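Local atomic coordinates of nicotinate phosphoribosyltransferase (Saccharomyces cerevisiae, PDB entry 1VLP), a protein that catalyses the ATP-dependent first step of NAD biosynthesis from nicotinic acid, joining nicotinate to a phosphoribosyl group to give nicotinate ribonucleotide. Residues 22-26 against 27-31. Residues are numbered along the deposited sequence; the frame is centred on the assembly and turned at random. Where two conformers were deposited one is given.
Sequences LDTDM and YKITM
Asp25 and Tyr27 run alongside each other in one direction, the CB of Asp25 standing 3.5 Å from CD2 of Tyr27 in an oblique approach to the ring. The carboxylate and ring planes are nearly parallel (12°). With chi1 of Tyr27 at 82° the ring bond leaves CB in the gap between N and C, which turns the ring back along the Asp25 side chain. Lys28 CG lies 3.9 Å above one face of that ring, toward its rim, and also meets Thr24 OG1 at 3.7 Å; this buried hydroxyl has no polar partner in the model. Bends at chi2 and chi3 bring Lys28 NZ into salt bridges with Glu245 and Glu144, the latter also hydrogen-bonded to Tyr27 OH. The backbone evidence is that of a loop entering helix 26-38: Lys28 N donates to Asp25 O (2.8 Å), and Thr30 N to Met26 O (3.2 Å). Tyr27 probably binds nicotinate, as does Phe189, whose side chain lies about 4 Å from that of Asp25, itself hydrogen-bonded to Ser226; this is consistent with a place in the substrate pocket. With CG anti to the backbone N (chi1 170°), the extended selenomethionine Met26 brings CE to 4.1 Å from Thr30 CG2.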
ATOM      1  N   LEU A  22       1.742  13.298   5.674  1.00  4.52           N
ATOM      2  CA  LEU A  22       0.598  12.877   4.817  1.00  3.97           C
ATOM      3  C   LEU A  22       0.927  12.473   3.359  1.00  4.92           C
ATOM      4  O   LEU A  22       0.012  12.033   2.611  1.00  4.02           O
ATOM      5  CB  LEU A  22      -0.433  14.016   4.763  1.00  3.45           C
ATOM      6  CG  LEU A  22      -1.127  14.504   6.068  1.00  6.85           C
ATOM      7  CD1 LEU A  22      -2.311  15.396   5.764  1.00 12.35           C
ATOM      8  CD2 LEU A  22      -1.512  13.368   6.923  1.00  9.88           C
ATOM      9  N   ASP A  23       2.194  12.634   2.927  1.00  3.37           N
ATOM     10  CA  ASP A  23       2.637  12.158   1.625  1.00  2.84           C
ATOM     11  C   ASP A  23       2.924  10.659   1.760  1.00  5.93           C
ATOM     12  O   ASP A  23       4.090  10.200   1.853  1.00  6.31           O
ATOM     13  CB  ASP A  23       3.842  12.933   1.105  1.00  5.10           C
ATOM     14  CG  ASP A  23       4.263  12.470  -0.302  1.00  8.48           C
ATOM     15  OD1 ASP A  23       3.498  11.663  -0.946  1.00  7.32           O
ATOM     16  OD2 ASP A  23       5.364  12.886  -0.772  1.00  6.97           O
ATOM     17  N   THR A  24       1.848   9.907   1.919  1.00  4.89           N
ATOM     18  CA  THR A  24       1.912   8.474   2.190  1.00  3.31           C
ATOM     19  C   THR A  24       0.533   7.879   1.888  1.00  6.51           C
ATOM     20  O   THR A  24      -0.445   8.620   1.679  1.00  6.25           O
ATOM     21  CB  THR A  24       2.291   8.144   3.682  1.00  4.51           C
ATOM     22  OG1 THR A  24       2.660   6.764   3.786  1.00  4.42           O
ATOM     23  CG2 THR A  24       1.166   8.382   4.616  1.00  5.42           C
ATOM     24  N   ASP A  25       0.456   6.557   1.928  1.00  4.99           N
ATOM     25  CA  ASP A  25      -0.819   5.859   1.749  1.00  4.42           C
ATOM     26  C   ASP A  25      -1.658   5.899   3.048  1.00  4.01           C
ATOM     27  O   ASP A  25      -1.089   5.684   4.133  1.00  4.68           O
ATOM     28  CB  ASP A  25      -0.592   4.401   1.327  1.00  4.71           C
ATOM     29  CG  ASP A  25       0.119   4.267  -0.058  1.00 10.64           C
ATOM     30  OD1 ASP A  25      -0.401   4.782  -1.056  1.00 14.14           O
ATOM     31  OD2 ASP A  25       1.207   3.685  -0.116  1.00 17.02           O
HETATM   32  N   MSE A  26      -2.968   6.156   2.950  1.00  4.61           N
HETATM   33  CA  MSE A  26      -3.819   6.218   4.148  1.00  5.45           C
HETATM   34  C   MSE A  26      -3.700   5.003   5.018  1.00  4.82           C
HETATM   35  O   MSE A  26      -3.736   5.147   6.259  1.00  6.39           O
HETATM   36  CB  MSE A  26      -5.284   6.417   3.812  1.00  3.41           C
HETATM   37  CG  MSE A  26      -6.216   6.243   5.033  1.00 12.25           C
HETATM   38 SE   MSE A  26      -7.948   6.904   4.489  1.00 19.49          SE
HETATM   39  CE  MSE A  26      -9.058   5.889   5.925  1.00 20.40           C
ATOM     40  N   TYR A  27      -3.505   3.816   4.418  1.00  5.56           N
ATOM     41  CA  TYR A  27      -3.382   2.602   5.247  1.00  7.53           C
ATOM     42  C   TYR A  27      -2.218   2.689   6.225  1.00  8.37           C
ATOM     43  O   TYR A  27      -2.284   2.092   7.309  1.00  5.98           O
ATOM     44  CB  TYR A  27      -3.327   1.307   4.433  1.00  9.57           C
ATOM     45  CG  TYR A  27      -1.960   0.956   3.862  1.00 12.70           C
ATOM     46  CD1 TYR A  27      -1.020   0.259   4.627  1.00 14.76           C
ATOM     47  CD2 TYR A  27      -1.608   1.330   2.592  1.00 12.74           C
ATOM     48  CE1 TYR A  27       0.239  -0.068   4.103  1.00 17.48           C
ATOM     49  CE2 TYR A  27      -0.334   1.006   2.057  1.00 11.89           C
ATOM     50  CZ  TYR A  27       0.568   0.317   2.815  1.00 14.82           C
ATOM     51  OH  TYR A  27       1.789   0.019   2.254  1.00 17.79           O
ATOM     52  N   LYS A  28      -1.188   3.487   5.910  1.00  3.70           N
ATOM     53  CA  LYS A  28      -0.092   3.636   6.879  1.00  4.21           C
ATOM     54  C   LYS A  28      -0.501   4.342   8.165  1.00  4.56           C
ATOM     55  O   LYS A  28      -0.095   3.952   9.254  1.00  3.13           O
ATOM     56  CB  LYS A  28       1.158   4.269   6.230  1.00  4.15           C
ATOM     57  CG  LYS A  28       1.773   3.413   5.135  1.00  7.21           C
ATOM     58  CD  LYS A  28       2.941   2.480   5.564  1.00  9.39           C
ATOM     59  CE  LYS A  28       2.639   1.313   6.477  1.00 11.29           C
ATOM     60  NZ  LYS A  28       3.887   0.463   6.583  1.00  7.98           N
ATOM     61  N   ILE A  29      -1.343   5.365   8.059  1.00  2.51           N
ATOM     62  CA  ILE A  29      -1.854   6.060   9.206  1.00  3.32           C
ATOM     63  C   ILE A  29      -2.828   5.244  10.015  1.00  2.00           C
ATOM     64  O   ILE A  29      -2.791   5.266  11.233  1.00  2.69           O
ATOM     65  CB  ILE A  29      -2.431   7.450   8.756  1.00  4.55           C
ATOM     66  CG1 ILE A  29      -1.298   8.321   8.173  1.00  5.82           C
ATOM     67  CG2 ILE A  29      -3.148   8.207   9.886  1.00  3.94           C
ATOM     68  CD1 ILE A  29      -0.141   8.635   9.147  1.00  9.33           C
ATOM     69  N   THR A  30      -3.721   4.520   9.361  1.00  3.90           N
ATOM     70  CA  THR A  30      -4.650   3.647  10.127  1.00  6.59           C
ATOM     71  C   THR A  30      -3.871   2.512  10.817  1.00  2.00           C
ATOM     72  O   THR A  30      -4.120   2.256  12.009  1.00  3.46           O
ATOM     73  CB  THR A  30      -5.811   3.130   9.277  1.00  7.03           C
ATOM     74  OG1 THR A  30      -5.320   2.490   8.100  1.00  7.36           O
ATOM     75  CG2 THR A  30      -6.719   4.287   8.885  1.00  9.93           C
HETATM   76  N   MSE A  31      -2.904   1.885  10.148  0.50  2.00           N
HETATM   77  CA  MSE A  31      -2.024   0.955  10.824  0.50  2.00           C
HETATM   78  C   MSE A  31      -1.281   1.557  11.991  0.50  2.00           C
HETATM   79  O   MSE A  31      -1.191   0.971  13.039  0.50  2.00           O
HETATM   80  CB  MSE A  31      -0.950   0.446   9.843  0.50  5.43           C
HETATM   81  CG  MSE A  31      -1.372  -0.619   8.882  0.50 10.88           C
HETATM   82 SE   MSE A  31      -1.675  -2.282   9.908  0.50 15.53          SE
HETATM   83  CE  MSE A  31      -0.008  -2.597  10.542  0.50  8.51           C
TER